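Local atomic coordinates of isoflavone reductase (Medicago sativa, PDB entry 2GAS), a protein that catalyses the NADPH-dependent reduction of achiral isoflavones to chiral isoflavanones on the route to medicarpin, the major phytoalexin of alfalfa. Residues A[20-23]-A[28-31]; A[90-95]-A[134-139]; A[118-121]-A[126-129]; A[231-236]-A[298-303]; A[243-248]-A[269-274]. All coordinates share one frame; numbering follows the deposited sequence.

Interaction 1 of 5, residues A[20-23]-A[28-31]; sequences WASI and PTYA
A chi1 of -176° turns Ser22 OG away from its own backbone N and out of helix 15-25, while a chi1 of -51° sets Thr29 OG1 opposite its carbonyl carbon on strand 29-33; the two hydroxyls meet. The pair closes the first beta-alpha-beta unit of the Rossmann-type NADP-binding fold, strand 5-8, helix 15-25, strand 29-33, at the point where the chain leaves the helix and re-enters the sheet. Ser22 OG donates to Thr29 OG1 over 2.7 Å. Thr29 OG1 is also hydrogen-bonded to the carbonyl oxygen of Asn27 in the connecting turn, so two bonds fix the rotation of this buried hydroxyl. Carbon packs around the polar link: Thr29 CG2 lies 3.7 Å from Ser22 CB, and Ile199 of helix 191-202 and Ile5 of the neighbouring strand also touch Ser22. Replacing Thr29 by an alanine removes both branches of the side chain and would probably leave Ser22 OG without its acceptor, Asn27 O without this partner, and a gap in front of Ile23. The side chain of Pro10, in the glycine-rich loop inferred to bind NADP(+), is about 8 Å from that of Thr29, so the contact lies near the inferred cofactor loop; Thr29 is not among the residues assigned to it. Ile23, the next residue along the helix, crosses Thr29 at about a right angle. Its CD1 methyl is the part that reaches across, ending 3.5 Å from Thr29 OG1 and 3.7 Å from Thr29 CB.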
# COMPACT_ATOMS: atom_id res chain seq x y z
N TRP A 20 -8.92 -5.38 10.06
CA TRP A 20 -8.50 -5.88 11.37
C TRP A 20 -7.92 -4.79 12.27
O TRP A 20 -8.16 -4.79 13.48
CB TRP A 20 -7.49 -7.03 11.21
CG TRP A 20 -8.12 -8.29 10.68
CD1 TRP A 20 -9.36 -8.79 11.00
CD2 TRP A 20 -7.55 -9.23 9.76
NE1 TRP A 20 -9.58 -9.98 10.34
CE2 TRP A 20 -8.48 -10.27 9.58
CE3 TRP A 20 -6.32 -9.29 9.08
CZ2 TRP A 20 -8.24 -11.36 8.73
CZ3 TRP A 20 -6.08 -10.38 8.24
CH2 TRP A 20 -7.04 -11.40 8.07
N ALA A 21 -7.17 -3.85 11.70
CA ALA A 21 -6.60 -2.78 12.51
C ALA A 21 -7.70 -1.86 13.02
O ALA A 21 -7.60 -1.32 14.13
CB ALA A 21 -5.57 -1.99 11.69
N SER A 22 -8.74 -1.68 12.22
CA SER A 22 -9.84 -0.81 12.63
C SER A 22 -10.54 -1.45 13.83
O SER A 22 -10.86 -0.77 14.80
CB SER A 22 -10.82 -0.62 11.46
OG SER A 22 -11.85 0.29 11.81
N ILE A 23 -10.76 -2.76 13.75
CA ILE A 23 -11.40 -3.48 14.85
C ILE A 23 -10.52 -3.42 16.10
O ILE A 23 -11.01 -3.19 17.20
CB ILE A 23 -11.64 -4.97 14.49
CG1 ILE A 23 -12.79 -5.10 13.49
CG2 ILE A 23 -11.92 -5.78 15.76
CD1 ILE A 23 -14.12 -4.59 14.00
N PRO A 28 -15.83 1.76 15.09
CA PRO A 28 -16.98 1.02 14.57
C PRO A 28 -16.48 0.76 13.15
O PRO A 28 -16.11 1.70 12.44
CB PRO A 28 -18.10 2.06 14.60
CG PRO A 28 -17.75 2.88 15.80
CD PRO A 28 -16.25 3.06 15.65
N THR A 29 -16.45 -0.50 12.73
CA THR A 29 -15.91 -0.86 11.43
C THR A 29 -16.94 -1.40 10.46
O THR A 29 -17.73 -2.29 10.80
CB THR A 29 -14.77 -1.87 11.63
OG1 THR A 29 -13.85 -1.34 12.60
CG2 THR A 29 -14.03 -2.13 10.34
N TYR A 30 -16.93 -0.87 9.24
CA TYR A 30 -17.86 -1.26 8.18
C TYR A 30 -17.10 -1.73 6.95
O TYR A 30 -16.03 -1.21 6.64
CB TYR A 30 -18.74 -0.06 7.79
CG TYR A 30 -19.57 0.52 8.92
CD1 TYR A 30 -18.97 1.18 9.99
CD2 TYR A 30 -20.96 0.40 8.91
CE1 TYR A 30 -19.74 1.71 11.03
CE2 TYR A 30 -21.73 0.93 9.94
CZ TYR A 30 -21.12 1.58 11.00
OH TYR A 30 -21.89 2.08 12.03
N ALA A 31 -17.65 -2.71 6.24
CA ALA A 31 -17.02 -3.22 5.03
C ALA A 31 -18.05 -3.27 3.91
O ALA A 31 -19.15 -3.79 4.10
CB ALA A 31 -16.44 -4.61 5.28

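Interaction 2 of 5, residues A[90-95]-A[134-139]; sequences EDQVKI and ASIRRV
Gln92 lays its side chain across Ile136, the two crossing at about a right angle with the CD1 methyl of Ile136 set against the glutamine. The contact joins helix 92-102 to helix 126-143, two helices of the Rossmann-type NADP-binding fold that come before and after strand 107-109; Gln92, in the first part of helix 92-102, meets the middle of helix 126-143. With Gln92 extended beyond CG (chi2 177°), the aliphatic part passes over the methyl: Gln92 CB is 3.7 Å and Gln92 CG 4.0 Å from Ile136 CD1. The amide nitrogen is modelled too near the same methyl, so the exact pose of that end is doubtful. Its polar partners lie in nearby loops: Gln92 OE1 is hydrogen-bonded to the backbone N of Ser111, and NE2 to the carbonyl oxygen of Ile89, which gives each polar end of the buried amide a partner. Ile136, buried on the facing helix, also packs on Ile89 and lies about 6 Å, side chain to side chain, from Lys133, inferred to be the proton acceptor. On the same helix Arg137, which probably binds NADP(+) as in related enzymes, is held in salt bridges by Glu112, Asp116 and Asp118. Within 90-95, Lys94 NZ forms a salt bridge of 2.9 Å with Asp91 OD1, approaching 51° out of the carboxylate plane. At the fringe of the packing, Glu90 N lies 4.3 Å from Ile136 CD1.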
# COMPACT_ATOMS: atom_id res chain seq x y z
N GLU A 90 -9.08 4.20 -11.74
CA GLU A 90 -9.99 5.15 -12.37
C GLU A 90 -11.42 5.13 -11.83
O GLU A 90 -12.14 6.12 -11.98
CB GLU A 90 -10.01 4.95 -13.89
CG GLU A 90 -10.43 3.57 -14.36
CD GLU A 90 -9.28 2.56 -14.42
OE1 GLU A 90 -9.48 1.50 -15.05
OE2 GLU A 90 -8.20 2.82 -13.85
N ASP A 91 -11.84 4.03 -11.21
CA ASP A 91 -13.19 3.96 -10.67
C ASP A 91 -13.38 4.82 -9.42
O ASP A 91 -14.50 4.99 -8.94
CB ASP A 91 -13.58 2.51 -10.38
CG ASP A 91 -14.08 1.77 -11.61
OD1 ASP A 91 -14.47 2.45 -12.59
OD2 ASP A 91 -14.09 0.53 -11.61
N GLN A 92 -12.29 5.37 -8.90
CA GLN A 92 -12.42 6.22 -7.72
C GLN A 92 -13.16 7.50 -8.08
O GLN A 92 -13.57 8.26 -7.21
CB GLN A 92 -11.05 6.54 -7.13
CG GLN A 92 -10.40 5.32 -6.51
CD GLN A 92 -9.01 5.59 -5.99
OE1 GLN A 92 -8.82 5.83 -4.79
NE2 GLN A 92 -8.03 5.58 -6.88
N VAL A 93 -13.33 7.74 -9.38
CA VAL A 93 -14.08 8.92 -9.84
C VAL A 93 -15.51 8.71 -9.38
O VAL A 93 -16.19 9.65 -8.94
CB VAL A 93 -14.06 9.04 -11.38
CG1 VAL A 93 -15.02 10.13 -11.83
CG2 VAL A 93 -12.65 9.34 -11.85
N LYS A 94 -15.98 7.47 -9.49
CA LYS A 94 -17.33 7.12 -9.09
C LYS A 94 -17.46 7.23 -7.57
O LYS A 94 -18.48 7.68 -7.06
CB LYS A 94 -17.66 5.70 -9.56
CG LYS A 94 -17.56 5.54 -11.07
CD LYS A 94 -17.48 4.08 -11.48
CE LYS A 94 -17.39 3.95 -13.00
NZ LYS A 94 -17.21 2.55 -13.45
N ILE A 95 -16.41 6.83 -6.86
CA ILE A 95 -16.43 6.90 -5.40
C ILE A 95 -16.50 8.36 -4.93
O ILE A 95 -17.23 8.68 -4.00
CB ILE A 95 -15.19 6.23 -4.79
CG1 ILE A 95 -15.17 4.74 -5.13
CG2 ILE A 95 -15.18 6.44 -3.28
CD1 ILE A 95 -16.32 3.97 -4.54
N ALA A 134 -1.90 10.00 -9.36
CA ALA A 134 -1.70 11.42 -9.12
C ALA A 134 -2.90 12.20 -9.64
O ALA A 134 -3.32 13.19 -9.04
CB ALA A 134 -0.42 11.90 -9.80
N SER A 135 -3.46 11.76 -10.77
CA SER A 135 -4.62 12.43 -11.33
C SER A 135 -5.80 12.36 -10.37
O SER A 135 -6.56 13.31 -10.23
CB SER A 135 -5.00 11.81 -12.67
OG SER A 135 -4.07 12.19 -13.67
N ILE A 136 -5.94 11.22 -9.70
CA ILE A 136 -7.01 11.06 -8.73
C ILE A 136 -6.80 12.02 -7.56
O ILE A 136 -7.75 12.57 -7.01
CB ILE A 136 -7.10 9.60 -8.25
CG1 ILE A 136 -7.69 8.75 -9.38
CG2 ILE A 136 -7.96 9.49 -7.00
CD1 ILE A 136 -7.97 7.35 -9.00
N ARG A 137 -5.54 12.23 -7.17
CA ARG A 137 -5.26 13.16 -6.09
C ARG A 137 -5.76 14.55 -6.50
O ARG A 137 -6.37 15.25 -5.70
CB ARG A 137 -3.75 13.27 -5.82
CG ARG A 137 -3.14 12.05 -5.19
CD ARG A 137 -1.71 12.35 -4.77
NE ARG A 137 -1.09 11.22 -4.09
CZ ARG A 137 0.10 11.26 -3.52
NH1 ARG A 137 0.80 12.39 -3.54
NH2 ARG A 137 0.60 10.18 -2.95
N ARG A 138 -5.50 14.93 -7.74
CA ARG A 138 -5.92 16.23 -8.24
C ARG A 138 -7.44 16.39 -8.20
O ARG A 138 -7.94 17.47 -7.88
CB ARG A 138 -5.39 16.47 -9.66
CG ARG A 138 -3.86 16.43 -9.79
CD ARG A 138 -3.17 17.51 -8.95
NE ARG A 138 -2.85 17.09 -7.58
CZ ARG A 138 -1.83 16.29 -7.26
NH1 ARG A 138 -1.03 15.81 -8.20
NH2 ARG A 138 -1.60 16.00 -5.98
N VAL A 139 -8.16 15.32 -8.51
CA VAL A 139 -9.63 15.37 -8.48
C VAL A 139 -10.09 15.58 -7.04
O VAL A 139 -10.93 16.43 -6.76
CB VAL A 139 -10.25 14.06 -9.00
CG1 VAL A 139 -11.77 14.12 -8.85
CG2 VAL A 139 -9.88 13.86 -10.46

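Interaction 3 of 5, residues A[118-121]-A[126-129]; sequences DRHD and VRQV
This is a surface contact in which a histidine of the loop after strand 107-109 meets an arginine in the first part of helix 126-143, the helix that the same loop leads into. His120 and Arg127 cross at about a right angle, and their imidazole and guanidinium planes are 69° apart; the approach is oblique, with Arg127 NH1 3.6 Å from His120 NE2. Arg127 gets there with its chain extended from CG to NE, while His120 holds CG between its backbone N and carbonyl carbon (chi1 81°), the crowded position, which turns the ring toward the helix. Other bonds set the two groups: His120 ND1 is hydrogen-bonded to the carbonyl oxygen of Val117, Phe130 meets the His120 ring edge-to-face, and Arg127 NH1 is hydrogen-bonded to the carbonyl oxygen of Ala122. A water joins the segments, donating to His120 O at 2.7 Å and accepting a weak bond from Arg127 NH2 at 3.1 Å. A leucine in place of Arg127 lacks the guanidinium and would probably leave Ala122 O without this donor, and the water bound to His120 O without its link to the helix. The His120 side chain is about 8 Å from that of Lys133, the inferred proton acceptor, which places the loop near the probable catalytic region. Arg127 NH1 lies 6.2 Å from Asp121 OD1, too far to pair. The guanidinium is therefore held here mainly by a carbonyl oxygen, with a weak bond to a water, and the nearby carboxylate is likely to add little more than a diffuse attraction.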
# COMPACT_ATOMS: atom_id res chain seq x y z
N ASP A 118 3.53 11.75 -6.16
CA ASP A 118 3.85 13.13 -6.55
C ASP A 118 5.35 13.32 -6.43
O ASP A 118 5.88 14.41 -6.66
CB ASP A 118 3.10 14.13 -5.67
CG ASP A 118 1.67 14.35 -6.12
OD1 ASP A 118 0.82 14.69 -5.27
OD2 ASP A 118 1.39 14.19 -7.33
N ARG A 119 6.04 12.23 -6.07
CA ARG A 119 7.49 12.23 -5.91
C ARG A 119 8.15 11.00 -6.54
O ARG A 119 8.61 10.10 -5.83
CB ARG A 119 7.87 12.25 -4.43
CG ARG A 119 7.56 13.53 -3.69
CD ARG A 119 8.13 13.42 -2.28
NE ARG A 119 8.18 14.70 -1.58
CZ ARG A 119 7.32 15.08 -0.65
NH1 ARG A 119 6.33 14.28 -0.28
NH2 ARG A 119 7.46 16.26 -0.06
N HIS A 120 8.20 10.96 -7.86
CA HIS A 120 8.83 9.83 -8.52
C HIS A 120 9.49 10.24 -9.83
O HIS A 120 9.22 11.32 -10.36
CB HIS A 120 7.81 8.72 -8.81
CG HIS A 120 6.98 8.97 -10.03
ND1 HIS A 120 5.72 9.53 -9.99
CD2 HIS A 120 7.25 8.76 -11.34
CE1 HIS A 120 5.25 9.65 -11.21
NE2 HIS A 120 6.16 9.19 -12.06
N ASP A 121 10.35 9.37 -10.34
CA ASP A 121 11.06 9.61 -11.60
C ASP A 121 11.04 8.29 -12.36
O ASP A 121 12.01 7.93 -13.02
CB ASP A 121 12.51 10.02 -11.32
CG ASP A 121 12.62 11.31 -10.54
OD1 ASP A 121 12.37 12.38 -11.13
OD2 ASP A 121 12.96 11.26 -9.33
N VAL A 126 5.31 1.59 -15.74
CA VAL A 126 4.82 1.89 -14.40
C VAL A 126 4.51 3.38 -14.21
O VAL A 126 3.61 3.74 -13.45
CB VAL A 126 5.82 1.41 -13.30
CG1 VAL A 126 6.98 2.38 -13.16
CG2 VAL A 126 5.08 1.24 -11.98
N ARG A 127 5.23 4.23 -14.93
CA ARG A 127 5.03 5.67 -14.84
C ARG A 127 3.57 6.07 -15.02
O ARG A 127 3.05 6.88 -14.26
CB ARG A 127 5.89 6.39 -15.87
CG ARG A 127 5.83 7.91 -15.78
CD ARG A 127 6.64 8.57 -16.89
NE ARG A 127 6.77 10.01 -16.70
CZ ARG A 127 7.52 10.59 -15.77
NH1 ARG A 127 8.21 9.85 -14.91
NH2 ARG A 127 7.57 11.91 -15.68
N GLN A 128 2.91 5.49 -16.02
CA GLN A 128 1.52 5.84 -16.28
C GLN A 128 0.58 5.47 -15.13
O GLN A 128 -0.39 6.18 -14.87
CB GLN A 128 1.01 5.19 -17.57
CG GLN A 128 -0.43 5.58 -17.88
CD GLN A 128 -0.65 7.09 -17.82
OE1 GLN A 128 -0.03 7.85 -18.56
NE2 GLN A 128 -1.54 7.53 -16.92
N VAL A 129 0.87 4.37 -14.44
CA VAL A 129 0.03 3.97 -13.31
C VAL A 129 0.17 4.97 -12.17
O VAL A 129 -0.82 5.34 -11.52
CB VAL A 129 0.41 2.57 -12.78
CG1 VAL A 129 -0.47 2.22 -11.59
CG2 VAL A 129 0.24 1.55 -13.88
O HOH W 1 8.10 12.19 -12.66

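Interaction 4 of 5, residues A[231-236]-A[298-303]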
# COMPACT_ATOMS: atom_id res chain seq x y z
N GLU A 231 21.93 -12.77 4.43
CA GLU A 231 23.11 -13.63 4.48
C GLU A 231 23.44 -14.01 5.91
O GLU A 231 23.82 -15.16 6.19
CB GLU A 231 24.30 -12.91 3.86
CG GLU A 231 24.28 -12.95 2.36
CD GLU A 231 25.40 -12.14 1.75
OE1 GLU A 231 25.74 -12.40 0.58
OE2 GLU A 231 25.92 -11.24 2.45
N LYS A 232 23.29 -13.07 6.83
CA LYS A 232 23.57 -13.33 8.23
C LYS A 232 22.59 -14.37 8.76
O LYS A 232 22.95 -15.24 9.56
CB LYS A 232 23.44 -12.05 9.05
CG LYS A 232 23.67 -12.25 10.54
CD LYS A 232 23.26 -11.02 11.35
CE LYS A 232 21.78 -10.70 11.14
NZ LYS A 232 21.28 -9.64 12.06
N LYS A 233 21.35 -14.29 8.29
CA LYS A 233 20.31 -15.22 8.73
C LYS A 233 20.49 -16.66 8.29
O LYS A 233 20.25 -17.58 9.06
CB LYS A 233 18.94 -14.72 8.28
CG LYS A 233 18.50 -13.48 9.01
CD LYS A 233 17.12 -13.05 8.57
CE LYS A 233 16.59 -11.98 9.49
NZ LYS A 233 16.53 -12.47 10.90
N ILE A 234 20.91 -16.88 7.04
CA ILE A 234 21.09 -18.24 6.57
C ILE A 234 22.53 -18.73 6.67
O ILE A 234 22.83 -19.87 6.30
CB ILE A 234 20.59 -18.41 5.12
CG1 ILE A 234 21.31 -17.44 4.18
CG2 ILE A 234 19.09 -18.16 5.08
CD1 ILE A 234 21.10 -17.77 2.71
N GLY A 235 23.41 -17.87 7.16
CA GLY A 235 24.80 -18.25 7.33
C GLY A 235 25.61 -18.59 6.09
O GLY A 235 26.46 -19.48 6.14
N LYS A 236 25.36 -17.90 4.98
CA LYS A 236 26.16 -18.13 3.78
C LYS A 236 26.15 -16.87 2.93
O LYS A 236 25.27 -16.02 3.08
CB LYS A 236 25.63 -19.32 2.96
CG LYS A 236 24.23 -19.17 2.42
CD LYS A 236 23.92 -20.26 1.40
CE LYS A 236 24.72 -20.08 0.11
NZ LYS A 236 24.25 -20.97 -0.98
N THR A 298 10.16 -5.75 12.10
CA THR A 298 11.35 -5.37 11.36
C THR A 298 11.58 -6.26 10.14
O THR A 298 11.03 -7.36 10.03
CB THR A 298 12.61 -5.44 12.24
OG1 THR A 298 12.82 -6.79 12.66
CG2 THR A 298 12.43 -4.56 13.48
N ALA A 299 12.39 -5.78 9.20
CA ALA A 299 12.69 -6.56 8.01
C ALA A 299 13.39 -7.83 8.49
O ALA A 299 13.18 -8.91 7.93
CB ALA A 299 13.60 -5.77 7.09
N ASP A 300 14.21 -7.69 9.53
CA ASP A 300 14.93 -8.83 10.09
C ASP A 300 13.95 -9.88 10.60
O ASP A 300 14.10 -11.07 10.31
CB ASP A 300 15.82 -8.36 11.25
CG ASP A 300 16.64 -9.49 11.85
OD1 ASP A 300 17.59 -9.95 11.19
OD2 ASP A 300 16.32 -9.92 12.97
N GLU A 301 12.95 -9.44 11.36
CA GLU A 301 11.94 -10.35 11.90
C GLU A 301 11.11 -10.97 10.78
O GLU A 301 10.84 -12.17 10.79
CB GLU A 301 11.03 -9.58 12.89
CG GLU A 301 11.71 -9.25 14.22
CD GLU A 301 10.93 -8.24 15.08
OE1 GLU A 301 11.29 -8.08 16.27
OE2 GLU A 301 9.99 -7.60 14.58
N TYR A 302 10.73 -10.15 9.80
CA TYR A 302 9.94 -10.64 8.69
C TYR A 302 10.61 -11.80 7.95
O TYR A 302 9.97 -12.80 7.62
CB TYR A 302 9.66 -9.52 7.68
CG TYR A 302 9.00 -10.02 6.41
CD1 TYR A 302 7.64 -10.34 6.38
CD2 TYR A 302 9.76 -10.28 5.27
CE1 TYR A 302 7.06 -10.92 5.25
CE2 TYR A 302 9.19 -10.85 4.14
CZ TYR A 302 7.84 -11.17 4.14
OH TYR A 302 7.30 -11.77 3.02
N LEU A 303 11.91 -11.67 7.70
CA LEU A 303 12.64 -12.70 6.98
C LEU A 303 12.87 -14.00 7.76
O LEU A 303 13.20 -15.03 7.17
CB LEU A 303 13.99 -12.14 6.51
CG LEU A 303 13.89 -11.08 5.41
CD1 LEU A 303 15.25 -10.46 5.18
CD2 LEU A 303 13.36 -11.70 4.13
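Asp300 OD1 draws in two lysines from helix 223-234. Lys233 NZ makes the closer salt bridge, modelled at 2.7 Å with weak hydrogen-bond geometry, and Lys232 NZ a long one of 3.8 Å; since that oxygen is crowded in the model, its exact place is less sure. A bend at chi3 (59°) brings the Lys232 amine round to the carboxylate. Lys233 NZ is also hydrogen-bonded to Asn304 OD1, so Lys233 has a further partner, in the residue that follows Leu303. Further back along its side chain, Lys233 CD rests 3.9 Å from Leu303 CB, the two side chains crossing at about a right angle. The acidic partner sits in the first turn of a short helix opened by a capping box: Thr298 OG1 accepts from Glu301 N at 3.0 Å, and Glu301 OE2 accepts from Thr298 N at 3.1 Å. On the other side the chain leaves helix 223-234 at Gly235, whose positive phi suits glycine. The contact thus joins the C-terminal end of helix 223-234 to helix 299-303 near the end of the chain, with Leu303 also packed on Trp230 and on Leu160 of helix 156-160, and Ala299 and Tyr302 touching that same helix.

Interaction 5 of 5, residues A[243-248]-A[269-274]; sequences VSEEQV and QQIKGD
Carbon packing carries this contact: the CG2 methyl of Ile271 sits over the carboxylate end of Glu245, 3.9 Å from Glu245 CD and 4.0 Å from Glu245 OE2. The glutamate reaches it fully extended, with chi1 near -179°, and the two side chains cross at a slant. Lys272 approaches from the side, its CD 3.9 Å from Glu245 OE1 and its chain bent at chi2 and chi3. Of charge effects there is one, Lys272 NZ lying 4.4 Å from Glu245 OE1: too long for a salt bridge, so any attraction is likely to be modest at this surface. No hydrogen bond links the two segments; each has its own. Gln247 OE1 takes two of them, from Ser244 OG at 2.6 Å and from Ser244 N at 3.2 Å, and Ser244 OG in turn accepts a weak bond from Gln247 N. On the other segment Gln270 NE2 donates to Gln269 OE1 at 2.9 Å, the acceptor lying in the Gln270 amide plane. Ile271 also packs on Leu179 of strand 175-179, and His267 of helix 259-271 touches Glu245 and Lys272. Ser244 and Gln247 make a capping box, a common way to begin a helix, here helix 245-254 directly after strand 239-243; its first turn meets the last part of helix 259-271, consistent with a hairpin of two consecutive helices.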
# COMPACT_ATOMS: atom_id res chain seq x y z
N VAL A 243 23.89 -4.79 -11.92
CA VAL A 243 23.57 -4.39 -13.28
C VAL A 243 23.34 -2.88 -13.38
O VAL A 243 22.60 -2.31 -12.58
CB VAL A 243 22.33 -5.14 -13.79
CG1 VAL A 243 22.00 -4.71 -15.21
CG2 VAL A 243 22.57 -6.64 -13.74
N SER A 244 23.98 -2.25 -14.36
CA SER A 244 23.87 -0.81 -14.57
C SER A 244 22.47 -0.36 -14.95
O SER A 244 21.71 -1.11 -15.57
CB SER A 244 24.85 -0.37 -15.67
OG SER A 244 24.38 -0.81 -16.93
N GLU A 245 22.14 0.88 -14.60
CA GLU A 245 20.83 1.42 -14.92
C GLU A 245 20.55 1.35 -16.42
O GLU A 245 19.45 0.99 -16.83
CB GLU A 245 20.71 2.88 -14.47
CG GLU A 245 19.33 3.46 -14.77
CD GLU A 245 19.16 4.88 -14.29
OE1 GLU A 245 18.01 5.38 -14.32
OE2 GLU A 245 20.16 5.52 -13.90
N GLU A 246 21.54 1.69 -17.24
CA GLU A 246 21.36 1.65 -18.68
C GLU A 246 20.91 0.27 -19.14
O GLU A 246 20.04 0.14 -20.00
CB GLU A 246 22.66 2.00 -19.42
CG GLU A 246 23.18 3.41 -19.18
CD GLU A 246 23.70 3.61 -17.77
OE1 GLU A 246 24.41 2.72 -17.26
OE2 GLU A 246 23.41 4.67 -17.18
N GLN A 247 21.51 -0.77 -18.56
CA GLN A 247 21.16 -2.13 -18.93
C GLN A 247 19.76 -2.48 -18.42
O GLN A 247 19.01 -3.20 -19.09
CB GLN A 247 22.23 -3.10 -18.38
CG GLN A 247 23.60 -2.91 -19.06
CD GLN A 247 24.75 -3.63 -18.35
OE1 GLN A 247 25.06 -3.35 -17.19
NE2 GLN A 247 25.40 -4.55 -19.06
N VAL A 248 19.39 -1.96 -17.26
CA VAL A 248 18.07 -2.22 -16.71
C VAL A 248 17.00 -1.58 -17.60
O VAL A 248 15.99 -2.21 -17.91
CB VAL A 248 17.94 -1.65 -15.28
CG1 VAL A 248 16.49 -1.71 -14.82
CG2 VAL A 248 18.84 -2.43 -14.33
N GLN A 269 12.17 1.85 -7.35
CA GLN A 269 12.41 1.58 -5.93
C GLN A 269 13.87 1.31 -5.58
O GLN A 269 14.35 1.74 -4.54
CB GLN A 269 11.53 0.39 -5.50
CG GLN A 269 11.34 0.18 -3.99
CD GLN A 269 12.28 -0.88 -3.40
OE1 GLN A 269 12.73 -1.78 -4.11
NE2 GLN A 269 12.54 -0.79 -2.10
N GLN A 270 14.57 0.62 -6.47
CA GLN A 270 15.96 0.24 -6.25
C GLN A 270 17.04 1.18 -6.78
O GLN A 270 18.11 1.29 -6.18
CB GLN A 270 16.20 -1.15 -6.84
CG GLN A 270 15.35 -2.27 -6.22
CD GLN A 270 16.03 -2.93 -5.04
OE1 GLN A 270 17.16 -3.41 -5.15
NE2 GLN A 270 15.35 -2.98 -3.90
N ILE A 271 16.76 1.84 -7.90
CA ILE A 271 17.73 2.75 -8.51
C ILE A 271 17.41 4.22 -8.31
O ILE A 271 18.27 4.99 -7.86
CB ILE A 271 17.87 2.47 -10.03
CG1 ILE A 271 18.47 1.09 -10.25
CG2 ILE A 271 18.76 3.52 -10.69
CD1 ILE A 271 19.72 0.91 -9.46
N LYS A 272 16.19 4.62 -8.63
CA LYS A 272 15.83 6.02 -8.48
C LYS A 272 15.62 6.42 -7.03
O LYS A 272 15.67 7.60 -6.69
CB LYS A 272 14.57 6.34 -9.29
CG LYS A 272 14.68 6.04 -10.79
CD LYS A 272 15.84 6.78 -11.45
CE LYS A 272 15.60 8.28 -11.46
NZ LYS A 272 16.63 9.00 -12.28
N GLY A 273 15.40 5.43 -6.17
CA GLY A 273 15.19 5.70 -4.75
C GLY A 273 13.91 6.47 -4.47
O GLY A 273 13.95 7.54 -3.85
N ASP A 274 12.77 5.94 -4.91
CA ASP A 274 11.51 6.64 -4.68
C ASP A 274 11.11 6.78 -3.21
O ASP A 274 10.18 7.53 -2.90
CB ASP A 274 10.37 6.01 -5.50
CG ASP A 274 10.24 4.51 -5.31
OD1 ASP A 274 10.53 4.00 -4.21
OD2 ASP A 274 9.81 3.84 -6.27

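In the fold
From the N terminus, interaction 1 closes the first short loop, tying helix 15-25 to strand 29-33 of the parallel sheet. Interaction 2 then closes a longer one, from segment 90-95 to helix 126-143, and interaction 3 is nested inside it; the two share helix 126-143 and touch where Arg137 and Arg138 bridge to Asp118. Interaction 4 closes the longest loop, between helix 223-234 and helix 299-303, and interaction 5 is nested within that, joining helices 245-254 and 259-271. No loops cross. Interactions 3 and 5 meet at Asp121 and Lys272, linking the loop before helix 126-143 to segment 269-274, whereas interactions 1 and 5 lie farthest apart, equalled by 2 and 4, centres about 39 Å apart.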